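Local coordinates for protein IroE-like serine hydrolase (Shewanella oneidensis, PDB 3GFF) that probably hydrolyses ester bonds as a serine hydrolase of the esterase D family, with an alpha/beta-hydrolase fold, at residues 185-190 / 228-233. Sequence-based numbering, arbitrary orientation.
Sequences ERVVKG and TKLAPK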
loop_
_atom_site.group_PDB
_atom_site.type_symbol
_atom_site.label_atom_id
_atom_site.label_comp_id
_atom_site.label_asym_id
_atom_site.label_seq_id
_atom_site.Cartn_x
_atom_site.Cartn_y
_atom_site.Cartn_z
ATOM N N GLU A 185 -22.090 -13.696 21.631
ATOM C CA GLU A 185 -23.050 -13.270 22.636
ATOM C C GLU A 185 -23.219 -11.743 22.595
ATOM O O GLU A 185 -24.327 -11.228 22.686
ATOM C CB GLU A 185 -22.605 -13.729 24.019
ATOM C CG GLU A 185 -22.743 -15.222 24.170
ATOM C CD GLU A 185 -22.413 -15.788 25.543
ATOM O OE1 GLU A 185 -22.034 -15.038 26.492
ATOM O OE2 GLU A 185 -22.567 -17.029 25.650
ATOM N N ARG A 186 -22.120 -11.029 22.404
ATOM C CA ARG A 186 -22.176 -9.575 22.337
ATOM C C ARG A 186 -22.940 -9.084 21.105
ATOM O O ARG A 186 -23.705 -8.131 21.204
ATOM C CB ARG A 186 -20.774 -8.982 22.354
ATOM C CG ARG A 186 -20.756 -7.461 22.308
ATOM C CD ARG A 186 -21.334 -6.843 23.522
ATOM N NE ARG A 186 -21.528 -5.388 23.405
ATOM C CZ ARG A 186 -22.635 -4.805 22.948
ATOM N NH1 ARG A 186 -23.633 -5.557 22.530
ATOM N NH2 ARG A 186 -22.756 -3.469 22.908
ATOM N N VAL A 187 -22.694 -9.724 19.960
ATOM C CA VAL A 187 -23.368 -9.444 18.663
ATOM C C VAL A 187 -24.906 -9.596 18.779
ATOM O O VAL A 187 -25.656 -8.658 18.487
ATOM C CB VAL A 187 -22.765 -10.369 17.549
ATOM C CG1 VAL A 187 -23.641 -10.450 16.306
ATOM C CG2 VAL A 187 -21.376 -9.925 17.199
ATOM N N VAL A 188 -25.362 -10.754 19.247
ATOM C CA VAL A 188 -26.803 -11.000 19.500
ATOM C C VAL A 188 -27.444 -9.937 20.419
ATOM O O VAL A 188 -28.570 -9.479 20.178
ATOM C CB VAL A 188 -27.040 -12.386 20.142
ATOM C CG1 VAL A 188 -28.489 -12.513 20.726
ATOM C CG2 VAL A 188 -26.755 -13.490 19.133
ATOM N N LYS A 189 -26.715 -9.569 21.471
ATOM C CA LYS A 189 -27.138 -8.536 22.415
ATOM C C LYS A 189 -27.177 -7.177 21.688
ATOM O O LYS A 189 -27.963 -6.331 22.013
ATOM C CB LYS A 189 -26.183 -8.532 23.614
ATOM C CG LYS A 189 -26.372 -7.416 24.618
ATOM C CD LYS A 189 -25.460 -7.664 25.824
ATOM C CE LYS A 189 -25.808 -6.761 27.007
ATOM N NZ LYS A 189 -25.545 -7.480 28.315
ATOM N N GLY A 190 -26.293 -6.982 20.716
ATOM C CA GLY A 190 -26.311 -5.805 19.850
ATOM C C GLY A 190 -26.458 -4.448 20.495
ATOM O O GLY A 190 -25.822 -4.172 21.503
ATOM N N THR A 228 -23.338 -10.073 9.435
ATOM C CA THR A 228 -24.125 -9.605 8.300
ATOM C C THR A 228 -25.578 -10.018 8.440
ATOM O O THR A 228 -26.473 -9.176 8.324
ATOM C CB THR A 228 -23.560 -10.167 6.946
ATOM O OG1 THR A 228 -22.209 -9.716 6.769
ATOM C CG2 THR A 228 -24.430 -9.715 5.751
ATOM N N LYS A 229 -25.796 -11.306 8.716
ATOM C CA LYS A 229 -27.118 -11.863 8.861
ATOM C C LYS A 229 -27.856 -11.259 10.071
ATOM O O LYS A 229 -29.025 -10.866 9.947
ATOM C CB LYS A 229 -27.055 -13.392 9.012
ATOM C CG LYS A 229 -28.383 -14.060 8.658
ATOM C CD LYS A 229 -28.578 -15.453 9.254
ATOM C CE LYS A 229 -28.932 -15.370 10.744
ATOM N NZ LYS A 229 -29.256 -16.707 11.313
ATOM N N LEU A 230 -27.174 -11.217 11.228
ATOM C CA LEU A 230 -27.728 -10.656 12.483
ATOM C C LEU A 230 -27.950 -9.155 12.424
ATOM O O LEU A 230 -28.901 -8.663 13.042
ATOM C CB LEU A 230 -26.865 -10.977 13.706
ATOM C CG LEU A 230 -27.167 -12.276 14.450
ATOM C CD1 LEU A 230 -27.396 -13.537 13.557
ATOM C CD2 LEU A 230 -26.025 -12.472 15.451
ATOM N N ALA A 231 -27.087 -8.444 11.696
ATOM C CA ALA A 231 -27.218 -6.993 11.517
ATOM C C ALA A 231 -27.529 -6.250 12.820
ATOM O O ALA A 231 -28.536 -5.548 12.885
ATOM C CB ALA A 231 -28.323 -6.699 10.477
ATOM N N PRO A 232 -26.661 -6.369 13.849
ATOM C CA PRO A 232 -26.963 -5.701 15.110
ATOM C C PRO A 232 -27.214 -4.218 14.916
ATOM O O PRO A 232 -26.574 -3.589 14.075
ATOM C CB PRO A 232 -25.683 -5.926 15.948
ATOM C CG PRO A 232 -24.652 -6.349 15.006
ATOM C CD PRO A 232 -25.348 -7.054 13.902
ATOM N N LYS A 233 -28.153 -3.674 15.672
ATOM C CA LYS A 233 -28.460 -2.238 15.638
ATOM C C LYS A 233 -27.264 -1.432 16.163
ATOM O O LYS A 233 -26.524 -1.898 17.021
ATOM C CB LYS A 233 -29.738 -1.917 16.461
ATOM C CG LYS A 233 -31.072 -2.558 15.953
ATOM C CD LYS A 233 -31.305 -2.241 14.471
ATOM C CE LYS A 233 -32.760 -2.293 14.030
ATOM N NZ LYS A 233 -33.527 -0.953 14.185
#
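Val187 and Leu230 meet where two helices of the alpha/beta-hydrolase fold, 178-189 and 215-230, both come to an end. Each helix leads through a short connection to a strand of the central sheet, 195-201 and the outermost 235-241. The contact is apolar packing at the periphery, its centre about 20 Å from the centre of the chain.

Leu230 carries much of it. Its bond from CA to CB points toward segment 185-190, and Leu230 CB lies 4.2 Å from Val187 CG1. CG then branches, and the CD2 branch does the touching. Leu230 CD2 comes within 3.2 Å of Val187 CG1, tighter than a usual carbon-carbon contact, so the exact placing of this branch is somewhat doubtful. Leu230 CD2 also lies 3.9 Å from Val188 CG2, next to a second valine. The Val187 and Leu230 side chains cross at about a right angle. Val187 CG1 is anti to its own backbone nitrogen (chi1 163°), which turns this methyl to Leu230. The buried Val187 also packs on Phe223 and Leu227 of helix 215-230.

Beyond the helix ends, Pro232 lies against the turn at Gly190. Pro232 CB is 3.7 Å from Val187 O and 4.0 Å from Gly190 CA. Gly190 and Ala231 both leave their helices with positive phi. Pro232 also touches Phe192, and Lys233 shares backbone hydrogen bonding with that residue.

Arg186 bonds back to the residue that follows its helix. It also makes a salt bridge with Asp158 and a cation-pi contact with Phe192. Arg186 NH1 donates an almost straight bond (172°) of 2.8 Å to a lone pair of Gly190 O, in the carbonyl plane.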